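Local coordinates for ORF59 (Human herpesvirus 8, PDB 3HSL), which serves as the polymerase accessory subunit in viral lytic DNA replication, stimulating the viral DNA polymerase and raising its processivity, probably by keeping it from leaving the template, at residues A[57-61]-A[253-259]; A[34-40]-A[52-56]; A[168-173]-A[271-276]; A[230-236]-A[285-289]; A[16-20]-A[108-112]. One frame throughout, in Å; residues are numbered along the deposited sequence.

Contact 1: A[57-61]-A[253-259]; sequences VGTAG and SLESLIA
Ser256 OG makes two bonds to the loop 57-61. It donates to Val57 O at 2.5 Å, approaching in the plane of that carbonyl, and accepts from Ala60 N at 3.2 Å with a bent N-H...O angle of 140°. One hydroxyl thus satisfies an acceptor and a donor of a tight turn that is itself closed by a backbone bond from Val57 N to Gly61 O. With chi1 at -66° the hydroxyl stands beside its own backbone N, which keeps it on the flank of the helix that meets the turn. Next to it, two hydroxyls meet: Thr59 OG1 is 2.9 Å from Ser253 OG, and Thr59 OG1 also has a weak hydrogen bond with Asp193. Ser253 is the N-cap of the helix, its OG receiving a long, weak bond from Ser256 N at 3.5 Å. Asp193 is its stronger partner, and the other carboxylate oxygen of Asp193 takes Glu255 N, so one carboxylate binds both the cap hydroxyl and a backbone N-H of the first turn. Val57 CG1 meets Ala259 CB at 3.3 Å, an apolar contact one turn along the helix from Ser256. The turn links strands 49-56 and 61-67, and Ala60 also bonds to the backbone of Leu303. Ser256 and Leu257 pack on Leu302 of strand 296-302; Leu254, Leu257 and Ile258 pack on Leu185 of helix 175-186.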
# COMPACT_ATOMS: atom_id res chain seq x y z
N VAL A 57 -8.81 18.03 -3.55
CA VAL A 57 -7.88 17.91 -4.67
C VAL A 57 -7.13 19.22 -4.73
O VAL A 57 -7.67 20.26 -5.12
CB VAL A 57 -8.63 17.66 -6.00
CG1 VAL A 57 -7.68 17.53 -7.13
CG2 VAL A 57 -9.42 16.40 -5.93
N GLY A 58 -5.86 19.18 -4.32
CA GLY A 58 -5.05 20.38 -4.31
C GLY A 58 -5.58 21.29 -3.22
O GLY A 58 -6.25 20.83 -2.30
N THR A 59 -5.28 22.58 -3.31
CA THR A 59 -5.73 23.49 -2.25
C THR A 59 -7.25 23.74 -2.14
O THR A 59 -7.77 23.76 -1.03
CB THR A 59 -4.93 24.81 -2.23
OG1 THR A 59 -5.08 25.49 -3.48
CG2 THR A 59 -3.44 24.54 -1.96
N ALA A 60 -7.96 23.92 -3.25
CA ALA A 60 -9.41 24.18 -3.15
C ALA A 60 -10.26 23.50 -4.22
O ALA A 60 -10.88 24.14 -5.07
CB ALA A 60 -9.67 25.69 -3.11
N GLY A 61 -10.29 22.18 -4.15
CA GLY A 61 -11.07 21.37 -5.10
C GLY A 61 -11.65 20.18 -4.38
O GLY A 61 -11.10 19.71 -3.38
N SER A 253 -7.73 27.47 -7.97
CA SER A 253 -6.39 26.98 -7.68
C SER A 253 -5.81 26.21 -8.85
O SER A 253 -6.47 25.30 -9.38
CB SER A 253 -6.41 26.06 -6.49
OG SER A 253 -5.15 25.41 -6.40
N LEU A 254 -4.59 26.57 -9.24
CA LEU A 254 -3.88 25.91 -10.33
C LEU A 254 -3.67 24.43 -10.08
O LEU A 254 -3.92 23.64 -10.98
CB LEU A 254 -2.54 26.57 -10.61
CG LEU A 254 -1.72 26.00 -11.78
CD1 LEU A 254 -2.47 26.05 -13.12
CD2 LEU A 254 -0.39 26.70 -11.90
N GLU A 255 -3.23 24.05 -8.87
CA GLU A 255 -3.04 22.62 -8.54
C GLU A 255 -4.35 21.89 -8.72
O GLU A 255 -4.39 20.82 -9.35
CB GLU A 255 -2.62 22.39 -7.09
CG GLU A 255 -1.24 22.89 -6.65
CD GLU A 255 -0.94 22.50 -5.19
OE1 GLU A 255 -1.62 21.57 -4.66
OE2 GLU A 255 -0.02 23.12 -4.60
N SER A 256 -5.42 22.46 -8.18
CA SER A 256 -6.73 21.85 -8.30
C SER A 256 -7.14 21.70 -9.76
O SER A 256 -7.72 20.69 -10.13
CB SER A 256 -7.78 22.62 -7.51
OG SER A 256 -7.51 22.56 -6.12
N LEU A 257 -6.83 22.70 -10.58
CA LEU A 257 -7.22 22.65 -11.98
C LEU A 257 -6.50 21.53 -12.73
O LEU A 257 -7.15 20.77 -13.43
CB LEU A 257 -7.02 24.02 -12.65
CG LEU A 257 -7.43 24.20 -14.13
CD1 LEU A 257 -8.86 23.75 -14.41
CD2 LEU A 257 -7.24 25.63 -14.56
N ILE A 258 -5.18 21.45 -12.57
CA ILE A 258 -4.37 20.42 -13.21
C ILE A 258 -4.96 19.04 -12.84
O ILE A 258 -5.39 18.28 -13.71
CB ILE A 258 -2.90 20.45 -12.70
CG1 ILE A 258 -2.24 21.85 -12.80
CG2 ILE A 258 -2.05 19.37 -13.40
CD1 ILE A 258 -1.89 22.33 -14.20
N ALA A 259 -4.97 18.72 -11.55
CA ALA A 259 -5.49 17.46 -11.06
C ALA A 259 -6.92 17.22 -11.54
O ALA A 259 -7.28 16.12 -11.97
CB ALA A 259 -5.42 17.44 -9.56

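Contact 2: A[34-40]-A[52-56]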
# COMPACT_ATOMS: atom_id res chain seq x y z
N ALA A 34 -5.82 10.07 -5.31
CA ALA A 34 -6.59 11.23 -4.89
C ALA A 34 -7.66 10.88 -3.85
O ALA A 34 -7.97 11.68 -2.99
CB ALA A 34 -7.25 11.90 -6.07
N THR A 35 -8.21 9.67 -3.93
CA THR A 35 -9.25 9.28 -3.00
C THR A 35 -8.79 8.43 -1.80
O THR A 35 -9.59 8.13 -0.90
CB THR A 35 -10.38 8.52 -3.72
OG1 THR A 35 -9.80 7.40 -4.40
CG2 THR A 35 -11.10 9.41 -4.73
N LYS A 36 -7.51 8.06 -1.77
CA LYS A 36 -7.04 7.23 -0.67
C LYS A 36 -7.44 7.84 0.69
O LYS A 36 -7.93 7.15 1.57
CB LYS A 36 -5.53 7.01 -0.77
CG LYS A 36 -5.01 5.96 0.19
CD LYS A 36 -3.52 5.79 0.05
CE LYS A 36 -2.98 4.75 1.03
NZ LYS A 36 -1.49 4.65 0.86
N THR A 37 -7.22 9.15 0.83
CA THR A 37 -7.52 9.96 2.00
C THR A 37 -8.94 10.52 1.99
O THR A 37 -9.27 11.41 2.78
CB THR A 37 -6.62 11.19 1.96
OG1 THR A 37 -5.29 10.77 2.24
CG2 THR A 37 -7.05 12.23 3.02
N GLY A 38 -9.77 9.99 1.10
CA GLY A 38 -11.11 10.48 0.97
C GLY A 38 -12.12 9.99 1.96
O GLY A 38 -11.79 9.39 3.00
N VAL A 39 -13.38 10.27 1.61
CA VAL A 39 -14.53 9.90 2.41
C VAL A 39 -15.44 9.04 1.57
O VAL A 39 -15.69 9.36 0.42
CB VAL A 39 -15.30 11.17 2.81
CG1 VAL A 39 -16.60 10.84 3.50
CG2 VAL A 39 -14.43 12.05 3.72
N VAL A 40 -15.94 7.95 2.14
CA VAL A 40 -16.86 7.07 1.44
C VAL A 40 -18.25 7.38 1.98
O VAL A 40 -18.41 7.60 3.20
CB VAL A 40 -16.57 5.57 1.67
CG1 VAL A 40 -17.57 4.71 0.87
CG2 VAL A 40 -15.16 5.21 1.25
N SER A 52 -20.65 6.54 -3.09
CA SER A 52 -19.78 7.56 -3.63
C SER A 52 -18.57 7.84 -2.78
O SER A 52 -18.59 7.59 -1.58
CB SER A 52 -20.54 8.82 -4.02
OG SER A 52 -21.50 9.15 -3.05
N VAL A 53 -17.53 8.35 -3.42
CA VAL A 53 -16.27 8.67 -2.77
C VAL A 53 -15.93 10.12 -3.05
O VAL A 53 -16.02 10.56 -4.21
CB VAL A 53 -15.09 7.91 -3.37
CG1 VAL A 53 -13.88 8.07 -2.45
CG2 VAL A 53 -15.41 6.45 -3.54
N LEU A 54 -15.53 10.84 -2.02
CA LEU A 54 -15.13 12.24 -2.15
C LEU A 54 -13.70 12.44 -1.57
O LEU A 54 -13.20 11.60 -0.84
CB LEU A 54 -16.15 13.16 -1.46
CG LEU A 54 -17.55 13.43 -2.08
CD1 LEU A 54 -18.36 12.18 -2.55
CD2 LEU A 54 -18.42 14.31 -1.15
N SER A 55 -13.05 13.55 -1.90
CA SER A 55 -11.73 13.86 -1.38
C SER A 55 -11.32 15.20 -1.95
O SER A 55 -11.69 15.54 -3.06
CB SER A 55 -10.68 12.82 -1.75
OG SER A 55 -10.39 12.83 -3.14
N SER A 56 -10.55 15.95 -1.18
CA SER A 56 -10.07 17.24 -1.63
C SER A 56 -9.07 17.00 -2.76
O SER A 56 -8.55 15.89 -2.91
CB SER A 56 -9.41 17.98 -0.48
OG SER A 56 -8.41 17.15 0.05
O HOH W 1 -9.61 14.54 1.87
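At the open end of the beta hairpin made by strands 39-43 and 49-56, Val39 and Leu54 form an antiparallel hydrogen-bonded pair, with Val40 and Val53 the non-hydrogen-bonded pair next to it. Val39 N gives to Leu54 O at 2.8 Å, and Leu54 N returns the bond to Val39 O at 2.9 Å. The same Val39 O is approached by Val53 CA at 3.3 Å, a CA-H...O contact that accompanies the conventional bond. Just before the strand, a type I turn from Thr35 to Gly38 joins helix and strand, and Gly38, which has no side chain, lets the two backbones come close. Thr35 rests across the partner strand, crossing Val53 at about a right angle, CB to CG1 at 3.8 Å. Around them, Thr35 and Ser55 touch Leu63 of strand 61-67, and on the face of Val40 and Val53 lies Thr100 of helix 99-103. The last link is polar. Ser55 OG, turned between its backbone N and carbonyl carbon (chi1 69°), donates to Ala34 O at 2.7 Å from well above the carbonyl plane.

Contact 3: A[168-173]-A[271-276]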
# COMPACT_ATOMS: atom_id res chain seq x y z
N THR A 168 -26.96 27.19 -18.05
CA THR A 168 -25.57 27.33 -17.56
C THR A 168 -24.50 27.51 -18.65
O THR A 168 -24.67 27.09 -19.79
CB THR A 168 -25.17 26.08 -16.70
OG1 THR A 168 -26.07 25.93 -15.60
CG2 THR A 168 -23.77 26.21 -16.17
N THR A 169 -23.41 28.17 -18.27
CA THR A 169 -22.27 28.41 -19.13
C THR A 169 -21.40 27.17 -19.03
O THR A 169 -20.86 26.87 -17.97
CB THR A 169 -21.48 29.64 -18.65
OG1 THR A 169 -22.31 30.80 -18.75
CG2 THR A 169 -20.25 29.86 -19.48
N ARG A 170 -21.25 26.45 -20.14
CA ARG A 170 -20.43 25.25 -20.12
C ARG A 170 -19.59 25.16 -21.39
O ARG A 170 -19.96 25.69 -22.43
CB ARG A 170 -21.28 23.98 -19.88
CG ARG A 170 -22.16 23.52 -21.02
CD ARG A 170 -23.11 22.41 -20.63
NE ARG A 170 -24.23 22.89 -19.82
CZ ARG A 170 -25.39 23.35 -20.33
NH1 ARG A 170 -25.59 23.39 -21.64
NH2 ARG A 170 -26.35 23.77 -19.52
N LEU A 171 -18.46 24.47 -21.26
CA LEU A 171 -17.49 24.27 -22.34
C LEU A 171 -16.98 22.84 -22.46
O LEU A 171 -16.68 22.19 -21.45
CB LEU A 171 -16.28 25.18 -22.07
CG LEU A 171 -15.08 25.10 -23.02
CD1 LEU A 171 -15.43 25.61 -24.42
CD2 LEU A 171 -13.91 25.88 -22.46
N LEU A 172 -16.88 22.34 -23.70
CA LEU A 172 -16.37 20.99 -23.98
C LEU A 172 -15.29 21.07 -25.05
O LEU A 172 -15.57 21.35 -26.22
CB LEU A 172 -17.48 20.04 -24.41
CG LEU A 172 -17.01 18.61 -24.65
CD1 LEU A 172 -16.33 18.01 -23.42
CD2 LEU A 172 -18.15 17.73 -25.09
N LEU A 173 -14.05 20.81 -24.64
CA LEU A 173 -12.92 20.89 -25.57
C LEU A 173 -12.57 19.52 -26.07
O LEU A 173 -12.73 18.54 -25.34
CB LEU A 173 -11.67 21.44 -24.86
CG LEU A 173 -11.83 22.48 -23.76
CD1 LEU A 173 -12.20 21.71 -22.42
CD2 LEU A 173 -10.54 23.28 -23.57
N THR A 271 -13.93 12.36 -20.36
CA THR A 271 -13.15 13.44 -20.95
C THR A 271 -13.65 14.72 -20.24
O THR A 271 -14.86 14.88 -20.05
CB THR A 271 -13.29 13.52 -22.48
OG1 THR A 271 -12.36 14.45 -23.02
CG2 THR A 271 -14.71 13.90 -22.91
N PRO A 272 -12.74 15.63 -19.86
CA PRO A 272 -13.07 16.85 -19.13
C PRO A 272 -14.00 17.84 -19.80
O PRO A 272 -13.91 18.08 -21.00
CB PRO A 272 -11.70 17.53 -18.93
CG PRO A 272 -10.72 16.46 -19.06
CD PRO A 272 -11.29 15.55 -20.10
N GLY A 273 -14.89 18.40 -18.99
CA GLY A 273 -15.84 19.40 -19.42
C GLY A 273 -15.86 20.43 -18.31
O GLY A 273 -15.82 20.06 -17.12
N LEU A 274 -15.91 21.71 -18.66
CA LEU A 274 -15.95 22.77 -17.66
C LEU A 274 -17.34 23.36 -17.59
O LEU A 274 -17.96 23.61 -18.62
CB LEU A 274 -14.98 23.89 -18.01
CG LEU A 274 -13.52 23.55 -18.29
CD1 LEU A 274 -12.73 24.85 -18.44
CD2 LEU A 274 -12.93 22.71 -17.17
N ILE A 275 -17.84 23.59 -16.37
CA ILE A 275 -19.17 24.17 -16.19
C ILE A 275 -19.05 25.29 -15.16
O ILE A 275 -18.43 25.10 -14.11
CB ILE A 275 -20.17 23.13 -15.63
CG1 ILE A 275 -19.91 21.72 -16.20
CG2 ILE A 275 -21.59 23.60 -15.81
CD1 ILE A 275 -20.75 20.62 -15.58
N TRP A 276 -19.64 26.44 -15.46
CA TRP A 276 -19.64 27.59 -14.57
C TRP A 276 -20.98 27.70 -13.89
O TRP A 276 -21.96 28.14 -14.49
CB TRP A 276 -19.34 28.90 -15.30
CG TRP A 276 -17.92 29.16 -15.61
CD1 TRP A 276 -17.06 29.95 -14.89
CD2 TRP A 276 -17.16 28.63 -16.70
NE1 TRP A 276 -15.81 29.95 -15.47
CE2 TRP A 276 -15.85 29.14 -16.58
CE3 TRP A 276 -17.46 27.77 -17.77
CZ2 TRP A 276 -14.84 28.83 -17.48
CZ3 TRP A 276 -16.46 27.45 -18.67
CH2 TRP A 276 -15.16 27.98 -18.52
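Leu274 O is held by two groups of the opposing strand: Leu171 N donates to it at 2.8 Å, while Arg170 CA reaches it at 3.3 Å in a CA-H...O contact. The return bond, from Leu274 N to Leu171 O, is 2.9 Å, so Leu171 and Leu274 make a complete antiparallel hydrogen-bonded pair. Toward the other end, Trp276 N gives an almost linear bond (173°) to Thr169 O at 2.8 Å. That carbonyl oxygen also lies in the plane of the indole, at its edge, 3.5 Å from Trp276 CE3. The torsion of Trp276, chi1 -80°, sets the ring beside its own backbone N and lays its benzo edge along the neighbouring strand. Thr169 CG2 lies out of the ring plane, nearest CE3, and Leu171 CB comes to 4.1 Å from Trp276 CZ3. Beyond the ring, Leu171 CD2 and Leu274 CD1 meet on the same face. The opposite face carries Arg170 and Ile275; there the methyl Thr168 CG2 touches Ile275 CG2 at 3.4 Å. Strand 169-172 runs antiparallel to 270-276, their axes 4.7 Å apart, and makes backbone bonds to Val241 and Val243 with its far edge. Strand 270-276 is bonded in turn to strand 282-288 through Val287, Glu285 and Glu283. The Trp276 indole packs on Val198 and Val200 of strand 195-201 and on Ala248 and Ser250 of strand 248-253.

Contact 4: A[230-236]-A[285-289]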
# COMPACT_ATOMS: atom_id res chain seq x y z
N TRP A 230 -24.74 17.65 -21.21
CA TRP A 230 -23.78 17.56 -22.31
C TRP A 230 -24.35 17.06 -23.63
O TRP A 230 -23.76 17.32 -24.68
CB TRP A 230 -22.56 16.74 -21.90
CG TRP A 230 -21.83 17.29 -20.71
CD1 TRP A 230 -21.86 16.80 -19.44
CD2 TRP A 230 -20.97 18.43 -20.69
NE1 TRP A 230 -21.07 17.57 -18.62
CE2 TRP A 230 -20.51 18.57 -19.36
CE3 TRP A 230 -20.54 19.34 -21.65
CZ2 TRP A 230 -19.64 19.59 -18.98
CZ3 TRP A 230 -19.67 20.36 -21.27
CH2 TRP A 230 -19.23 20.47 -19.94
N ASP A 231 -25.47 16.34 -23.59
CA ASP A 231 -26.08 15.81 -24.83
C ASP A 231 -26.29 16.95 -25.82
O ASP A 231 -26.82 18.00 -25.46
CB ASP A 231 -27.37 15.05 -24.52
CG ASP A 231 -27.14 13.83 -23.63
OD1 ASP A 231 -25.99 13.34 -23.56
OD2 ASP A 231 -28.10 13.35 -22.99
N GLY A 232 -25.88 16.75 -27.07
CA GLY A 232 -26.01 17.79 -28.09
C GLY A 232 -24.83 18.76 -28.11
O GLY A 232 -25.00 19.96 -28.36
N LEU A 233 -23.64 18.22 -27.83
CA LEU A 233 -22.36 18.93 -27.82
C LEU A 233 -21.26 17.87 -27.98
O LEU A 233 -20.14 18.06 -27.49
CB LEU A 233 -22.13 19.68 -26.50
CG LEU A 233 -22.89 20.88 -25.91
CD1 LEU A 233 -22.37 21.20 -24.52
CD2 LEU A 233 -22.76 22.12 -26.76
N LYS A 234 -21.57 16.76 -28.67
CA LYS A 234 -20.60 15.66 -28.85
C LYS A 234 -20.65 15.00 -30.23
O LYS A 234 -21.31 13.97 -30.39
CB LYS A 234 -20.89 14.56 -27.83
CG LYS A 234 -21.04 14.98 -26.40
CD LYS A 234 -21.48 13.75 -25.64
CE LYS A 234 -21.85 14.03 -24.22
NZ LYS A 234 -22.30 12.77 -23.57
N GLY A 235 -19.98 15.56 -31.24
CA GLY A 235 -19.22 16.79 -31.10
C GLY A 235 -17.70 16.73 -31.02
O GLY A 235 -17.03 16.92 -32.05
N LYS A 236 -17.17 16.47 -29.81
CA LYS A 236 -15.71 16.48 -29.57
C LYS A 236 -14.80 15.58 -30.44
O LYS A 236 -13.99 14.77 -29.94
CB LYS A 236 -15.33 16.46 -28.06
CG LYS A 236 -15.47 15.14 -27.25
CD LYS A 236 -16.89 14.61 -27.06
CE LYS A 236 -16.85 13.35 -26.20
NZ LYS A 236 -18.19 12.76 -25.98
N GLU A 285 -16.02 18.35 -15.16
CA GLU A 285 -16.77 17.10 -15.20
C GLU A 285 -16.35 16.12 -16.27
O GLU A 285 -16.10 16.49 -17.42
CB GLU A 285 -18.27 17.37 -15.36
CG GLU A 285 -19.08 16.09 -15.39
CD GLU A 285 -20.57 16.31 -15.42
OE1 GLU A 285 -21.32 15.39 -15.03
OE2 GLU A 285 -21.02 17.40 -15.83
N GLY A 286 -16.26 14.86 -15.87
CA GLY A 286 -15.92 13.79 -16.77
C GLY A 286 -17.14 13.62 -17.63
O GLY A 286 -18.22 13.26 -17.14
N VAL A 287 -16.99 13.89 -18.92
CA VAL A 287 -18.09 13.76 -19.86
C VAL A 287 -17.89 12.38 -20.46
O VAL A 287 -16.81 12.10 -20.99
CB VAL A 287 -18.05 14.89 -20.92
CG1 VAL A 287 -19.10 14.70 -21.98
CG2 VAL A 287 -18.26 16.23 -20.25
N PRO A 288 -18.91 11.50 -20.37
CA PRO A 288 -18.82 10.13 -20.89
C PRO A 288 -18.41 10.06 -22.36
O PRO A 288 -19.00 10.73 -23.20
CB PRO A 288 -20.23 9.56 -20.69
CG PRO A 288 -21.09 10.69 -20.36
CD PRO A 288 -20.21 11.76 -19.74
N THR A 289 -17.40 9.24 -22.66
CA THR A 289 -16.90 9.07 -24.01
C THR A 289 -17.37 7.72 -24.53
O THR A 289 -17.41 7.46 -25.73
CB THR A 289 -15.35 9.11 -24.04
OG1 THR A 289 -14.81 8.04 -23.27
CG2 THR A 289 -14.85 10.41 -23.47
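Val287 CG2 sits squarely over one face of the Trp230 indole, 3.4 Å from the centroid of the five-membered ring and only 11° off its normal, a CH-pi contact. The ring's edge is used as well: Trp230 NE1 donates to Glu285 OE2 at 2.8 Å in a nearly straight bond. The oxygen lies near the indole plane, but the N-H meets it from above the plane of the carboxylate, the two flat groups being turned 68° apart. Together they probably limit how far the ring can turn. Glu285 reaches it with an extended chain, CG anti to the backbone N (chi1 -179°). The other valine methyl, Val287 CG1, is met by Lys234 CE at 3.6 Å, and the Lys234 amine has a long salt bridge, 3.7 Å from NZ to OD1, with Asp231 in its own loop. Lys236 brings NZ to 3.5 Å from Pro288 O. In the next shell, the indole touches Ile275 of strand 270-276, and Arg170 and Leu172 of strand 169-172, while Lys236 packs on Thr271 and Leu172. This is a loop between strands 214-222 and 241-243 folded over one face of a beta-sheet, its tryptophan lying across three adjacent strands, 169-172, 270-276 and 282-288.

Contact 5: A[16-20]-A[108-112]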
# COMPACT_ATOMS: atom_id res chain seq x y z
N VAL A 16 -23.04 -5.12 -1.56
CA VAL A 16 -22.35 -4.41 -2.65
C VAL A 16 -22.29 -5.20 -3.97
O VAL A 16 -21.82 -6.34 -3.98
CB VAL A 16 -20.92 -4.04 -2.19
CG1 VAL A 16 -20.15 -3.29 -3.27
CG2 VAL A 16 -20.99 -3.22 -0.90
N ASP A 17 -22.77 -4.62 -5.06
CA ASP A 17 -22.75 -5.31 -6.36
C ASP A 17 -21.32 -5.25 -6.92
O ASP A 17 -20.99 -4.39 -7.76
CB ASP A 17 -23.75 -4.66 -7.33
CG ASP A 17 -23.84 -5.40 -8.66
OD1 ASP A 17 -22.90 -6.14 -9.02
OD2 ASP A 17 -24.87 -5.23 -9.36
N VAL A 18 -20.48 -6.17 -6.46
CA VAL A 18 -19.07 -6.20 -6.87
C VAL A 18 -18.85 -6.43 -8.35
O VAL A 18 -17.84 -5.98 -8.91
CB VAL A 18 -18.23 -7.16 -6.02
CG1 VAL A 18 -18.22 -6.67 -4.57
CG2 VAL A 18 -18.74 -8.57 -6.13
N THR A 19 -19.80 -7.12 -8.98
CA THR A 19 -19.76 -7.42 -10.41
C THR A 19 -19.85 -6.11 -11.20
O THR A 19 -19.21 -5.96 -12.25
CB THR A 19 -20.94 -8.34 -10.80
OG1 THR A 19 -20.92 -9.52 -9.97
CG2 THR A 19 -20.86 -8.73 -12.27
N LEU A 20 -20.65 -5.18 -10.69
CA LEU A 20 -20.85 -3.89 -11.29
C LEU A 20 -19.62 -3.04 -11.04
O LEU A 20 -19.18 -2.30 -11.93
CB LEU A 20 -22.08 -3.20 -10.70
CG LEU A 20 -22.32 -1.71 -10.98
CD1 LEU A 20 -22.34 -1.37 -12.47
CD2 LEU A 20 -23.62 -1.29 -10.33
N VAL A 108 -12.05 -10.13 -5.60
CA VAL A 108 -13.18 -10.03 -4.66
C VAL A 108 -14.37 -10.82 -5.17
O VAL A 108 -14.79 -10.65 -6.29
CB VAL A 108 -13.59 -8.58 -4.32
CG1 VAL A 108 -14.90 -8.56 -3.52
CG2 VAL A 108 -12.50 -7.88 -3.53
N LEU A 109 -14.89 -11.68 -4.29
CA LEU A 109 -16.00 -12.57 -4.57
C LEU A 109 -17.33 -11.94 -4.18
O LEU A 109 -18.28 -12.02 -4.93
CB LEU A 109 -15.77 -13.85 -3.75
CG LEU A 109 -16.33 -15.14 -4.32
CD1 LEU A 109 -15.60 -15.37 -5.62
CD2 LEU A 109 -16.05 -16.30 -3.38
N ASP A 110 -17.37 -11.30 -3.01
CA ASP A 110 -18.54 -10.62 -2.45
C ASP A 110 -18.16 -9.55 -1.42
O ASP A 110 -17.07 -9.60 -0.87
CB ASP A 110 -19.50 -11.64 -1.84
CG ASP A 110 -20.18 -12.46 -2.91
OD1 ASP A 110 -20.46 -11.85 -3.98
OD2 ASP A 110 -20.46 -13.69 -2.69
N ALA A 111 -19.05 -8.60 -1.17
CA ALA A 111 -18.80 -7.52 -0.21
C ALA A 111 -20.09 -6.91 0.32
O ALA A 111 -21.11 -6.89 -0.38
CB ALA A 111 -17.94 -6.43 -0.85
N GLY A 112 -20.04 -6.43 1.56
CA GLY A 112 -21.21 -5.83 2.20
C GLY A 112 -20.79 -4.77 3.19
O GLY A 112 -19.69 -4.82 3.73
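Where strand 12-16 gives way to helix 18-35, the strand end at Val16 and the first helical residue, Val18, both pack on strand 108-116. The one hydrogen bond between the two segments runs from Val16 N to Ala111 O at 2.9 Å, with an N-H...O angle of 160°. Beside it, Val16 CB faces Ala111 CB at 4.0 Å. After Val16 the chain turns sharply at Asp17, the centre of an inverse gamma turn, whose weak bond joins Val18 N to Val16 O. This swings Val18 back toward the strand. Its CG1 touches two apolar groups, 3.7 Å from Ala111 CB and 4.0 Å from Val108 CG1, the two valines crossing at about a right angle. Its second methyl, CG2, sits between its own backbone N and carbonyl carbon and comes to 3.7 Å from Leu109 O. Asp17 points away from the strand and serves the helix: OD1 accepts from Leu20 N at 3.0 Å, reached from above the carboxylate plane. On the strand, Leu109 and Asp110 both face Ser136 in a classic beta bulge, and Val108 and Ala111 pack against Ile135 of strand 130-137. What results is a strand-to-helix junction with an aspartate N-cap, whose first helical residue lies against a bulged strand of the antiparallel sheet containing strands 12-16, 108-116 and 130-137.

In the fold
Contact 5 and contact 2 mark the start and finish of helix 18-35, their centres about 19 Å apart, and contact 2 is nested within the loop that contact 5 closes. Contact 1 follows directly after the strand of contact 2 and touches it, at about 15 Å between centres. Contacts 3 and 4 are neighbours, about 9 Å apart, sharing the backbone pairing of strands 270-276 and 282-288; contact 1 crosses both along the sequence, its helix leading into strand 270-276. Contacts 3 and 5, about 34 Å apart, lie on opposite sides of the chain's centre. Only contact 1 joins early residues to late ones, linking the part of this processivity subunit that holds contacts 2 and 5 to the part that holds 3 and 4.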